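Local coordinates for protein fuculose-1-phosphate aldolase (PDB 4XXF) that is a zinc-binding member of the class II aldolase family, with an AraD-like domain, and assembles from four copies of the chain, at residues R25-I30 against M69-L74; F57-F62 against I75-E80; K107-V112 against L170-A175; I135-S140 against E201-V206. All coordinates share one frame; numbering follows the deposited sequence.

Contact 1: residues R25-I30 against M69-L74; sequences RLVAAI and MTVSDL
Val27 points from helix 15-36 toward the loop 69-74, and its two methyls do different work. CG1, anti to the backbone N (chi1 171°), rests 3.5 Å from Met69 O. Val27 CG2 faces the turn of backbone beyond, 3.6 Å from Val71 N, and also meets Leu74 CD1 at 3.8 Å. Val71 CG2 approaches the same methyl from its side. One turn further along the helix, Ile30 lies athwart Met69, with Ile30 CG2 3.7 Å from Met69 CB. The thioether chain is bent at both chi2 and chi3, which brings Met69 CE back toward that branch. Ile30 and Leu74 run antiparallel alongside each other, meeting through Ile30 CD1 and Leu74 CD2 at 4.2 Å. Leu26 CD2 reaches Leu74 CD1 at 4.0 Å.

The loop holds its own shape: Asp73 OD2 takes Thr70 N on its anti lone pair. Thr70 OG1 meets Asp73 OD2 from above the carboxylate plane, at 2.7 Å. Residues 25-30 and 69-74 thus meet through apolar contacts with no hydrogen bond between them, while Arg31, the next residue of the same helix, adds a hydrogen bond from its NE to Met69 O.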
loop_
_atom_site.group_PDB
_atom_site.type_symbol
_atom_site.label_atom_id
_atom_site.label_comp_id
_atom_site.label_asym_id
_atom_site.label_seq_id
_atom_site.Cartn_x
_atom_site.Cartn_y
_atom_site.Cartn_z
ATOM N N ARG A 25 -4.147 18.608 19.619
ATOM C CA ARG A 25 -3.406 17.353 19.658
ATOM C C ARG A 25 -4.342 16.190 19.321
ATOM O O ARG A 25 -3.930 15.239 18.645
ATOM C CB ARG A 25 -2.748 17.148 21.032
ATOM C CG ARG A 25 -1.531 16.232 21.038
ATOM C CD ARG A 25 -0.406 16.840 20.218
ATOM N NE ARG A 25 0.897 16.230 20.458
ATOM C CZ ARG A 25 1.988 16.569 19.781
ATOM N NH1 ARG A 25 1.914 17.514 18.851
ATOM N NH2 ARG A 25 3.145 15.975 20.027
ATOM N N LEU A 26 -5.585 16.249 19.796
ATOM C CA LEU A 26 -6.576 15.222 19.487
ATOM C C LEU A 26 -6.890 15.217 18.001
ATOM O O LEU A 26 -6.982 14.149 17.386
ATOM C CB LEU A 26 -7.860 15.438 20.301
ATOM C CG LEU A 26 -8.909 14.346 20.096
ATOM C CD1 LEU A 26 -8.380 12.999 20.532
ATOM C CD2 LEU A 26 -10.197 14.671 20.799
ATOM N N VAL A 27 -7.039 16.398 17.408
ATOM C CA VAL A 27 -7.251 16.487 15.973
ATOM C C VAL A 27 -6.047 15.919 15.208
ATOM O O VAL A 27 -6.220 15.156 14.246
ATOM C CB VAL A 27 -7.532 17.940 15.552
ATOM C CG1 VAL A 27 -7.536 18.052 14.045
ATOM C CG2 VAL A 27 -8.863 18.394 16.111
ATOM N N ALA A 28 -4.834 16.258 15.636
ATOM C CA ALA A 28 -3.639 15.705 15.002
ATOM C C ALA A 28 -3.656 14.180 15.086
ATOM O O ALA A 28 -3.308 13.493 14.129
ATOM C CB ALA A 28 -2.383 16.267 15.645
ATOM N N ALA A 29 -4.069 13.644 16.227
ATOM C CA ALA A 29 -4.130 12.193 16.408
ATOM C C ALA A 29 -5.135 11.553 15.447
ATOM O O ALA A 29 -4.848 10.530 14.812
ATOM C CB ALA A 29 -4.479 11.849 17.845
ATOM N N ILE A 30 -6.305 12.165 15.329
ATOM C CA ILE A 30 -7.336 11.689 14.421
ATOM C C ILE A 30 -6.828 11.748 12.974
ATOM O O ILE A 30 -7.020 10.806 12.184
ATOM C CB ILE A 30 -8.602 12.513 14.605
ATOM C CG1 ILE A 30 -9.199 12.235 15.993
ATOM C CG2 ILE A 30 -9.590 12.202 13.500
ATOM C CD1 ILE A 30 -10.188 13.303 16.482
ATOM N N MET A 69 -10.888 16.063 9.825
ATOM C CA MET A 69 -11.092 16.565 11.184
ATOM C C MET A 69 -10.409 17.911 11.382
ATOM O O MET A 69 -9.271 18.097 10.962
ATOM C CB MET A 69 -10.549 15.555 12.197
ATOM C CG MET A 69 -11.025 15.772 13.637
ATOM S SD MET A 69 -12.827 15.564 13.827
ATOM C CE MET A 69 -13.141 14.067 12.878
ATOM N N THR A 70 -11.109 18.850 12.018
ATOM C CA THR A 70 -10.513 20.127 12.419
ATOM C C THR A 70 -10.868 20.401 13.868
ATOM O O THR A 70 -11.787 19.791 14.415
ATOM C CB THR A 70 -10.984 21.328 11.560
ATOM O OG1 THR A 70 -12.340 21.648 11.884
ATOM C CG2 THR A 70 -10.864 21.027 10.068
ATOM N N VAL A 71 -10.134 21.323 14.477
ATOM C CA VAL A 71 -10.378 21.689 15.867
ATOM C C VAL A 71 -11.832 22.137 16.094
ATOM O O VAL A 71 -12.451 21.761 17.094
ATOM C CB VAL A 71 -9.381 22.786 16.322
ATOM C CG1 VAL A 71 -9.820 23.433 17.636
ATOM C CG2 VAL A 71 -7.987 22.191 16.441
ATOM N N SER A 72 -12.395 22.871 15.134
ATOM C CA SER A 72 -13.766 23.378 15.236
ATOM C C SER A 72 -14.828 22.284 15.214
ATOM O O SER A 72 -15.970 22.513 15.618
ATOM C CB SER A 72 -14.041 24.368 14.102
ATOM O OG SER A 72 -13.303 25.561 14.298
ATOM N N ASP A 73 -14.465 21.094 14.739
ATOM C CA ASP A 73 -15.419 19.992 14.668
ATOM C C ASP A 73 -15.598 19.240 15.977
ATOM O O ASP A 73 -16.629 18.594 16.186
ATOM C CB ASP A 73 -14.976 18.985 13.608
ATOM C CG ASP A 73 -15.001 19.557 12.214
ATOM O OD1 ASP A 73 -16.080 20.014 11.777
ATOM O OD2 ASP A 73 -13.939 19.545 11.552
ATOM N N LEU A 74 -14.586 19.278 16.843
ATOM C CA LEU A 74 -14.635 18.491 18.073
ATOM C C LEU A 74 -15.800 18.897 18.954
ATOM O O LEU A 74 -16.099 20.089 19.097
ATOM C CB LEU A 74 -13.355 18.644 18.881
ATOM C CG LEU A 74 -12.065 18.172 18.229
ATOM C CD1 LEU A 74 -10.958 18.295 19.266
ATOM C CD2 LEU A 74 -12.193 16.726 17.710
#

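Contact 2: residues F57-F62 against I75-E80; sequences FWVNPF and ILVNQE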
loop_
_atom_site.group_PDB
_atom_site.type_symbol
_atom_site.label_atom_id
_atom_site.label_comp_id
_atom_site.label_asym_id
_atom_site.label_seq_id
_atom_site.Cartn_x
_atom_site.Cartn_y
_atom_site.Cartn_z
ATOM N N PHE A 57 -15.403 15.325 28.206
ATOM C CA PHE A 57 -14.485 14.753 27.225
ATOM C C PHE A 57 -14.668 15.379 25.861
ATOM O O PHE A 57 -15.798 15.623 25.427
ATOM C CB PHE A 57 -14.701 13.242 27.143
ATOM C CG PHE A 57 -14.621 12.576 28.472
ATOM C CD1 PHE A 57 -15.747 12.445 29.276
ATOM C CD2 PHE A 57 -13.401 12.133 28.949
ATOM C CE1 PHE A 57 -15.654 11.866 30.525
ATOM C CE2 PHE A 57 -13.303 11.555 30.194
ATOM C CZ PHE A 57 -14.427 11.422 30.991
ATOM N N TRP A 58 -13.556 15.627 25.178
ATOM C CA TRP A 58 -13.574 16.033 23.776
ATOM C C TRP A 58 -13.482 14.789 22.903
ATOM O O TRP A 58 -12.748 13.851 23.223
ATOM C CB TRP A 58 -12.425 17.006 23.478
ATOM C CG TRP A 58 -12.597 18.291 24.219
ATOM C CD1 TRP A 58 -12.068 18.614 25.436
ATOM C CD2 TRP A 58 -13.392 19.413 23.814
ATOM N NE1 TRP A 58 -12.476 19.877 25.812
ATOM C CE2 TRP A 58 -13.288 20.388 24.833
ATOM C CE3 TRP A 58 -14.179 19.690 22.688
ATOM C CZ2 TRP A 58 -13.948 21.618 24.761
ATOM C CZ3 TRP A 58 -14.837 20.919 22.621
ATOM C CH2 TRP A 58 -14.712 21.864 23.650
ATOM N N VAL A 59 -14.248 14.775 21.817
ATOM C CA VAL A 59 -14.334 13.593 20.970
ATOM C C VAL A 59 -14.659 14.024 19.549
ATOM O O VAL A 59 -15.204 15.106 19.319
ATOM C CB VAL A 59 -15.405 12.596 21.519
ATOM C CG1 VAL A 59 -16.778 13.215 21.480
ATOM C CG2 VAL A 59 -15.401 11.262 20.770
ATOM N N ASN A 60 -14.301 13.182 18.588
ATOM C CA ASN A 60 -14.726 13.385 17.208
ATOM C C ASN A 60 -16.236 13.236 17.054
ATOM O O ASN A 60 -16.847 12.395 17.714
ATOM C CB ASN A 60 -14.002 12.398 16.295
ATOM C CG ASN A 60 -14.177 10.958 16.734
ATOM O OD1 ASN A 60 -13.741 10.555 17.817
ATOM N ND2 ASN A 60 -14.807 10.161 15.877
ATOM N N PRO A 61 -16.852 14.086 16.213
ATOM C CA PRO A 61 -18.299 14.016 16.001
ATOM C C PRO A 61 -18.657 12.882 15.045
ATOM O O PRO A 61 -17.914 12.610 14.100
ATOM C CB PRO A 61 -18.632 15.380 15.402
ATOM C CG PRO A 61 -17.381 15.754 14.650
ATOM C CD PRO A 61 -16.243 15.229 15.501
ATOM N N PHE A 62 -19.776 12.227 15.295
ATOM C CA PHE A 62 -20.161 11.024 14.565
ATOM C C PHE A 62 -20.319 11.281 13.070
ATOM O O PHE A 62 -21.052 12.172 12.660
ATOM C CB PHE A 62 -21.470 10.491 15.167
ATOM C CG PHE A 62 -21.761 9.029 14.892
ATOM C CD1 PHE A 62 -20.779 8.135 14.482
ATOM C CD2 PHE A 62 -23.051 8.552 15.080
ATOM C CE1 PHE A 62 -21.093 6.797 14.258
ATOM C CE2 PHE A 62 -23.362 7.226 14.860
ATOM C CZ PHE A 62 -22.381 6.349 14.441
ATOM N N ILE A 75 -16.420 17.910 19.592
ATOM C CA ILE A 75 -17.531 18.172 20.496
ATOM C C ILE A 75 -17.163 17.805 21.922
ATOM O O ILE A 75 -16.289 16.967 22.157
ATOM C CB ILE A 75 -18.804 17.400 20.083
ATOM C CG1 ILE A 75 -18.500 15.921 19.831
ATOM C CG2 ILE A 75 -19.444 18.046 18.849
ATOM C CD1 ILE A 75 -19.739 15.044 19.719
ATOM N N LEU A 76 -17.841 18.444 22.863
ATOM C CA LEU A 76 -17.654 18.198 24.281
ATOM C C LEU A 76 -18.831 17.389 24.798
ATOM O O LEU A 76 -19.982 17.736 24.544
ATOM C CB LEU A 76 -17.540 19.519 25.033
ATOM C CG LEU A 76 -17.290 19.461 26.538
ATOM C CD1 LEU A 76 -15.925 18.866 26.852
ATOM C CD2 LEU A 76 -17.411 20.862 27.128
ATOM N N VAL A 77 -18.536 16.306 25.509
ATOM C CA VAL A 77 -19.531 15.345 25.963
ATOM C C VAL A 77 -19.357 15.110 27.467
ATOM O O VAL A 77 -18.219 15.014 27.937
ATOM C CB VAL A 77 -19.391 14.011 25.180
ATOM C CG1 VAL A 77 -20.409 12.985 25.649
ATOM C CG2 VAL A 77 -19.540 14.258 23.683
ATOM N N ASN A 78 -20.446 15.004 28.224
ATOM C CA ASN A 78 -20.271 14.700 29.639
ATOM C C ASN A 78 -20.209 13.182 29.839
ATOM O O ASN A 78 -20.279 12.412 28.875
ATOM C CB ASN A 78 -21.355 15.366 30.515
ATOM C CG ASN A 78 -22.758 14.842 30.258
ATOM O OD1 ASN A 78 -22.949 13.811 29.626
ATOM N ND2 ASN A 78 -23.749 15.564 30.766
ATOM N N GLN A 79 -20.014 12.758 31.082
ATOM C CA GLN A 79 -19.763 11.351 31.377
ATOM C C GLN A 79 -20.888 10.452 30.877
ATOM O O GLN A 79 -20.642 9.319 30.466
ATOM C CB GLN A 79 -19.571 11.148 32.880
ATOM C CG GLN A 79 -18.912 9.827 33.246
ATOM C CD GLN A 79 -17.395 9.921 33.322
ATOM O OE1 GLN A 79 -16.847 10.841 33.933
ATOM N NE2 GLN A 79 -16.710 8.963 32.707
ATOM N N GLU A 80 -22.117 10.963 30.901
ATOM C CA GLU A 80 -23.275 10.155 30.534
ATOM C C GLU A 80 -23.665 10.271 29.058
ATOM O O GLU A 80 -24.681 9.720 28.636
ATOM C CB GLU A 80 -24.479 10.510 31.421
ATOM C CG GLU A 80 -24.872 11.987 31.462
ATOM C CD GLU A 80 -24.317 12.724 32.677
ATOM O OE1 GLU A 80 -25.086 13.484 33.318
ATOM O OE2 GLU A 80 -23.115 12.558 32.982
#
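Strands 56-59 and 75-78 form an antiparallel ladder at one end of the mixed sheet, 75-78 being the outermost strand within the chain. Phe57 and Val77 make a hydrogen-bonded pair: Phe57 N gives to Val77 O and Val77 N to Phe57 O, each at 2.8 Å. Val59 and Ile75 form the next such pair, Val59 N reaching Ile75 O at 3.0 Å and Ile75 N reaching Val59 O at 3.1 Å. Between them sits the non-hydrogen-bonded pair Trp58 and Leu76.

That middle pair makes a CH-pi contact: Leu76 CD1 stands over one face of the indole, 3.8 Å from the centroid of the five-membered ring of Trp58 and 17° off its normal. Trp58 NE1 is taken by Asp50, and Lys23 makes a cation-pi contact with the same side chain.

Phe57, Val59, Ile75 and Val77 face the other way, and Phe99 of helix 96-108 packs on Phe57 and Val77. Val59 and Ile75 run alongside each other in one direction. With chi1 at 49°, Ile75 CG1 sits between its own backbone N and carbonyl carbon, which brings it 3.6 Å from Val59 CG1; Ile75 CD1 carries on toward Pro61. Gln79 OE1, hydrogen-bonded to His55, lies at the edge of the Phe57 ring, 3.8 Å from Phe57 CE1, with amide and ring planes 81° apart.

Strand 45-49 borders 56-59 in turn, completing an antiparallel beta meander within the sheet of this AraD-like domain.

Contact 3: residues K107-V112 against L170-A175; sequences KARPEV and LQQKKA
Arg109 reaches across to the turn at 170-173, and hydrogen bonds come first. Its NH1 gives a nearly straight bond to Lys173 O, 2.9 Å and 173°, with the acceptor in the guanidinium plane. Gln171 O takes a second, weak bond from NH1, so the one nitrogen spans two carbonyls of the type II' turn.

The salt bridge stays within 107-112: Glu111 holds the guanidinium that reaches over to the turn. Glu111 OE2 is gripped side-on by two nitrogens, Arg109 NE at 2.9 Å and Arg109 NH2 at 3.1 Å. The bend at chi3 (52°) swings the guanidinium out of line with the extended start of the chain, letting one planar group serve carboxylate and carbonyl together.

Packing closes over both faces: Val112 CG2 lies above one, Gln172 CA above the other, and Leu170 CD2 comes within 3.7 Å of Arg109 NH1.

Water bridges the polar ends. One molecule donates to Glu111 OE1 and Gln172 OE1, another to Glu111 OE2 and Gln172 OE1; the two acceptor groups are thus linked through solvent. A third accepts from Arg109 NH2.

The type I turn 109-112 leads from helix 96-108 toward strand 114-118, and its counterpart leads from helix 163-170 to strand 175-178. Val186 of strand 182-187 touches Arg109, Val112 and Leu170.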
loop_
_atom_site.group_PDB
_atom_site.type_symbol
_atom_site.label_atom_id
_atom_site.label_comp_id
_atom_site.label_asym_id
_atom_site.label_seq_id
_atom_site.Cartn_x
_atom_site.Cartn_y
_atom_site.Cartn_z
ATOM N N LYS A 107 -13.755 6.581 33.740
ATOM C CA LYS A 107 -14.305 6.610 35.091
ATOM C C LYS A 107 -13.511 5.701 36.016
ATOM O O LYS A 107 -13.228 6.058 37.159
ATOM C CB LYS A 107 -15.772 6.190 35.075
ATOM C CG LYS A 107 -16.478 6.365 36.409
ATOM C CD LYS A 107 -17.738 5.509 36.492
ATOM C CE LYS A 107 -18.676 5.779 35.328
ATOM N NZ LYS A 107 -19.230 4.518 34.748
ATOM N N ALA A 108 -13.139 4.530 35.502
ATOM C CA ALA A 108 -12.418 3.529 36.283
ATOM C C ALA A 108 -10.981 3.953 36.541
ATOM O O ALA A 108 -10.417 3.660 37.591
ATOM C CB ALA A 108 -12.443 2.187 35.575
ATOM N N ARG A 109 -10.385 4.621 35.558
ATOM C CA ARG A 109 -8.973 4.987 35.640
ATOM C C ARG A 109 -8.735 6.484 35.469
ATOM O O ARG A 109 -8.615 6.972 34.345
ATOM C CB ARG A 109 -8.181 4.204 34.599
ATOM C CG ARG A 109 -8.241 2.704 34.838
ATOM C CD ARG A 109 -7.491 1.915 33.778
ATOM N NE ARG A 109 -6.118 2.380 33.578
ATOM C CZ ARG A 109 -5.289 1.848 32.687
ATOM N NH1 ARG A 109 -5.680 0.814 31.955
ATOM N NH2 ARG A 109 -4.071 2.346 32.535
ATOM N N PRO A 110 -8.638 7.214 36.593
ATOM C CA PRO A 110 -8.476 8.672 36.580
ATOM C C PRO A 110 -7.225 9.142 35.850
ATOM O O PRO A 110 -7.218 10.255 35.328
ATOM C CB PRO A 110 -8.391 9.028 38.068
ATOM C CG PRO A 110 -9.158 7.943 38.752
ATOM C CD PRO A 110 -8.870 6.696 37.954
ATOM N N GLU A 111 -6.188 8.310 35.812
ATOM C CA GLU A 111 -4.940 8.690 35.160
ATOM C C GLU A 111 -5.037 8.588 33.640
ATOM O O GLU A 111 -4.192 9.126 32.925
ATOM C CB GLU A 111 -3.778 7.825 35.667
ATOM C CG GLU A 111 -3.613 6.483 34.965
ATOM C CD GLU A 111 -4.582 5.421 35.458
ATOM O OE1 GLU A 111 -5.419 5.709 36.348
ATOM O OE2 GLU A 111 -4.495 4.285 34.952
ATOM N N VAL A 112 -6.046 7.885 33.136
ATOM C CA VAL A 112 -6.204 7.754 31.698
ATOM C C VAL A 112 -6.829 9.023 31.146
ATOM O O VAL A 112 -7.999 9.351 31.416
ATOM C CB VAL A 112 -7.045 6.521 31.328
ATOM C CG1 VAL A 112 -7.481 6.598 29.875
ATOM C CG2 VAL A 112 -6.241 5.254 31.566
ATOM N N LEU A 170 -9.611 -4.799 30.670
ATOM C CA LEU A 170 -8.415 -3.987 30.453
ATOM C C LEU A 170 -7.536 -3.892 31.699
ATOM O O LEU A 170 -6.321 -3.823 31.589
ATOM C CB LEU A 170 -8.810 -2.576 29.998
ATOM C CG LEU A 170 -7.679 -1.578 29.734
ATOM C CD1 LEU A 170 -6.858 -2.002 28.528
ATOM C CD2 LEU A 170 -8.247 -0.185 29.519
ATOM N N GLN A 171 -8.168 -3.892 32.866
ATOM C CA GLN A 171 -7.441 -3.685 34.115
ATOM C C GLN A 171 -6.567 -2.425 34.002
ATOM O O GLN A 171 -7.008 -1.382 33.524
ATOM C CB GLN A 171 -6.593 -4.922 34.457
ATOM C CG GLN A 171 -7.369 -6.243 34.444
ATOM C CD GLN A 171 -6.511 -7.442 34.823
ATOM O OE1 GLN A 171 -5.281 -7.377 34.796
ATOM N NE2 GLN A 171 -7.160 -8.546 35.180
ATOM N N GLN A 172 -5.302 -2.537 34.408
ATOM C CA GLN A 172 -4.396 -1.387 34.358
ATOM C C GLN A 172 -3.469 -1.397 33.133
ATOM O O GLN A 172 -2.466 -0.681 33.100
ATOM C CB GLN A 172 -3.552 -1.325 35.640
ATOM C CG GLN A 172 -4.364 -1.277 36.936
ATOM C CD GLN A 172 -5.277 -0.071 37.007
ATOM O OE1 GLN A 172 -4.860 1.054 36.737
ATOM N NE2 GLN A 172 -6.537 -0.304 37.363
ATOM N N LYS A 173 -3.813 -2.196 32.130
ATOM C CA LYS A 173 -2.952 -2.377 30.960
ATOM C C LYS A 173 -3.105 -1.254 29.935
ATOM O O LYS A 173 -4.060 -0.487 29.997
ATOM C CB LYS A 173 -3.231 -3.743 30.336
ATOM C CG LYS A 173 -2.868 -4.888 31.301
ATOM C CD LYS A 173 -3.046 -6.265 30.692
ATOM C CE LYS A 173 -2.536 -7.348 31.635
ATOM N NZ LYS A 173 -3.426 -7.474 32.814
ATOM N N LYS A 174 -2.147 -1.139 29.016
ATOM C CA LYS A 174 -2.145 -0.022 28.065
ATOM C C LYS A 174 -3.026 -0.267 26.846
ATOM O O LYS A 174 -3.338 0.667 26.106
ATOM C CB LYS A 174 -0.725 0.301 27.573
ATOM C CG LYS A 174 -0.037 -0.844 26.827
ATOM C CD LYS A 174 1.193 -0.364 26.035
ATOM C CE LYS A 174 2.237 0.312 26.902
ATOM N NZ LYS A 174 2.925 -0.644 27.804
ATOM N N ALA A 175 -3.429 -1.519 26.639
ATOM C CA ALA A 175 -4.130 -1.865 25.407
ATOM C C ALA A 175 -4.914 -3.141 25.578
ATOM O O ALA A 175 -4.628 -3.950 26.467
ATOM C CB ALA A 175 -3.148 -2.000 24.245
HETATM O O HOH W 1 -1.727 1.946 30.978
HETATM O O HOH W 2 -6.143 3.410 37.768
HETATM O O HOH W 3 -2.452 2.361 35.977
#

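Contact 4: residues I135-S140 against E201-V206; sequences ITTQDS and EKQCQV
An ST motif opens the short 3-10 segment at 139-140, and Gln203 of helix 190-213 meets it at Thr137. Thr137 OG1 accepts from Ser140 N, three residues on, at 3.0 Å with an N-H...O angle of 154°. Ser140 OG returns toward the start of the turn and donates a hydrogen bond to Thr137 O at 2.6 Å, in the carbonyl plane and on a lone pair. The turn is therefore fixed from both of its hydroxyls before the helix is met.

Gln203 and Thr137 reach toward each other from the two sides. The glutamine chain leaves with CG anti to the backbone N (chi1 -173°) and bends at chi2, setting the amide against the turn. Ser140 CB packs against it, 3.5 Å from Gln203 CD. On the other end of the amide, Gln203 NE2 lies 3.2 Å from Thr136 OG1. A small apolar touch flanks the polar group, Thr137 CG2 to Val206 CG1 at 4.1 Å.

This buried contact lies at a subunit interface. Asp139 bonds through OD1 to His119 ND1 of a third subunit, a zinc ligand there, and through OD2 it makes a salt bridge to Lys124 of that subunit. Asp139, in this turn, is thus placed as a second-shell residue of the neighbour's zinc site.

The link between turn and helix is the bond from Thr137 OG1 to Gln203 OE1: 2.7 Å long, with the hydroxyl standing 48° above the amide carbonyl plane, not on a lone pair, while Thr137 OG1 itself accepts from Ser140 N.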
loop_
_atom_site.group_PDB
_atom_site.type_symbol
_atom_site.label_atom_id
_atom_site.label_comp_id
_atom_site.label_asym_id
_atom_site.label_seq_id
_atom_site.Cartn_x
_atom_site.Cartn_y
_atom_site.Cartn_z
ATOM N N ILE A 135 4.888 -12.069 21.719
ATOM C CA ILE A 135 5.973 -11.118 21.912
ATOM C C ILE A 135 7.205 -11.650 21.168
ATOM O O ILE A 135 8.032 -12.383 21.720
ATOM C CB ILE A 135 6.251 -10.870 23.413
ATOM C CG1 ILE A 135 4.950 -10.475 24.137
ATOM C CG2 ILE A 135 7.320 -9.793 23.586
ATOM C CD1 ILE A 135 4.227 -9.252 23.566
ATOM N N THR A 136 7.283 -11.283 19.889
ATOM C CA THR A 136 8.247 -11.862 18.951
ATOM C C THR A 136 9.177 -10.830 18.301
ATOM O O THR A 136 10.030 -11.192 17.495
ATOM C CB THR A 136 7.528 -12.591 17.823
ATOM O OG1 THR A 136 6.672 -11.654 17.170
ATOM C CG2 THR A 136 6.688 -13.743 18.368
ATOM N N THR A 137 8.998 -9.552 18.629
ATOM C CA THR A 137 9.858 -8.492 18.103
ATOM C C THR A 137 10.217 -7.521 19.209
ATOM O O THR A 137 9.511 -7.413 20.214
ATOM C CB THR A 137 9.193 -7.688 16.973
ATOM O OG1 THR A 137 8.106 -6.935 17.521
ATOM C CG2 THR A 137 8.691 -8.605 15.864
ATOM N N GLN A 138 11.310 -6.794 19.023
ATOM C CA GLN A 138 11.690 -5.785 19.998
ATOM C C GLN A 138 10.553 -4.784 20.208
ATOM O O GLN A 138 10.196 -4.465 21.343
ATOM C CB GLN A 138 12.954 -5.078 19.541
ATOM C CG GLN A 138 13.412 -3.998 20.479
ATOM C CD GLN A 138 14.757 -3.443 20.085
ATOM O OE1 GLN A 138 15.708 -4.193 19.872
ATOM N NE2 GLN A 138 14.841 -2.121 19.966
ATOM N N ASP A 139 9.954 -4.316 19.117
ATOM C CA ASP A 139 8.841 -3.368 19.207
ATOM C C ASP A 139 7.664 -3.921 20.014
ATOM O O ASP A 139 7.031 -3.196 20.797
ATOM C CB ASP A 139 8.367 -2.984 17.797
ATOM C CG ASP A 139 9.430 -2.220 16.995
ATOM O OD1 ASP A 139 10.170 -1.392 17.567
ATOM O OD2 ASP A 139 9.527 -2.438 15.771
ATOM N N SER A 140 7.356 -5.204 19.821
ATOM C CA SER A 140 6.252 -5.833 20.547
ATOM C C SER A 140 6.466 -5.861 22.056
ATOM O O SER A 140 5.512 -6.022 22.812
ATOM C CB SER A 140 6.017 -7.260 20.044
ATOM O OG SER A 140 6.991 -8.157 20.527
ATOM N N GLU A 201 -1.132 -2.045 16.146
ATOM C CA GLU A 201 -1.574 -2.344 14.787
ATOM C C GLU A 201 -0.429 -2.936 13.969
ATOM O O GLU A 201 -0.610 -3.930 13.258
ATOM C CB GLU A 201 -2.134 -1.086 14.113
ATOM C CG GLU A 201 -2.501 -1.235 12.614
ATOM C CD GLU A 201 -3.713 -2.100 12.325
ATOM O OE1 GLU A 201 -4.382 -2.571 13.277
ATOM O OE2 GLU A 201 -4.000 -2.276 11.122
ATOM N N LYS A 202 0.761 -2.352 14.101
ATOM C CA LYS A 202 1.925 -2.876 13.391
ATOM C C LYS A 202 2.275 -4.288 13.842
ATOM O O LYS A 202 2.549 -5.155 13.000
ATOM C CB LYS A 202 3.131 -1.950 13.577
ATOM C CG LYS A 202 4.404 -2.421 12.855
ATOM C CD LYS A 202 4.236 -2.608 11.352
ATOM C CE LYS A 202 3.913 -1.300 10.636
ATOM N NZ LYS A 202 3.777 -1.500 9.163
ATOM N N GLN A 203 2.263 -4.564 15.147
ATOM C CA GLN A 203 2.627 -5.903 15.569
ATOM C C GLN A 203 1.558 -6.924 15.161
ATOM O O GLN A 203 1.893 -8.073 14.871
ATOM C CB GLN A 203 2.892 -5.965 17.070
ATOM C CG GLN A 203 3.439 -7.329 17.505
ATOM C CD GLN A 203 4.740 -7.727 16.825
ATOM O OE1 GLN A 203 5.569 -6.890 16.489
ATOM N NE2 GLN A 203 4.924 -9.021 16.635
ATOM N N CYS A 204 0.285 -6.525 15.117
ATOM C CA CYS A 204 -0.733 -7.432 14.587
ATOM C C CYS A 204 -0.445 -7.760 13.118
ATOM O O CYS A 204 -0.561 -8.911 12.706
ATOM C CB CYS A 204 -2.125 -6.824 14.723
ATOM S SG CYS A 204 -2.774 -6.788 16.400
ATOM N N GLN A 205 -0.063 -6.747 12.343
ATOM C CA GLN A 205 0.328 -6.947 10.958
ATOM C C GLN A 205 1.490 -7.924 10.845
ATOM O O GLN A 205 1.478 -8.840 10.014
ATOM C CB GLN A 205 0.701 -5.609 10.326
ATOM C CG GLN A 205 1.041 -5.698 8.837
ATOM C CD GLN A 205 1.540 -4.385 8.291
ATOM O OE1 GLN A 205 1.714 -3.412 9.034
ATOM N NE2 GLN A 205 1.757 -4.335 6.978
ATOM N N VAL A 206 2.494 -7.720 11.692
ATOM C CA VAL A 206 3.680 -8.563 11.725
ATOM C C VAL A 206 3.316 -10.008 12.080
ATOM O O VAL A 206 3.792 -10.948 11.437
ATOM C CB VAL A 206 4.712 -7.996 12.727
ATOM C CG1 VAL A 206 5.753 -9.031 13.080
ATOM C CG2 VAL A 206 5.360 -6.731 12.151
#

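Overall arrangement
Contacts 1 and 2 adjoin: the loop of contact 1 runs directly into strand 75-78 of contact 2, and Leu26 and Leu74 pack on carbonyls of Trp58 and Val59. Both are buried, but the first has no hydrogen bond between its segments and rests mainly on apolar contacts, whereas the second adds a backbone ladder. Contact 3, partly exposed, is joined by arginine bonds to backbone carbonyls and by water bridges; it meets contact 2 through Lys107 and Gln79. Contact 4 is on the far side of the chain's centre from contacts 1 and 2, about 28 Å and 32 Å between centres. Though buried, it is polar, and it alone borders the third subunit and its zinc ligand His119.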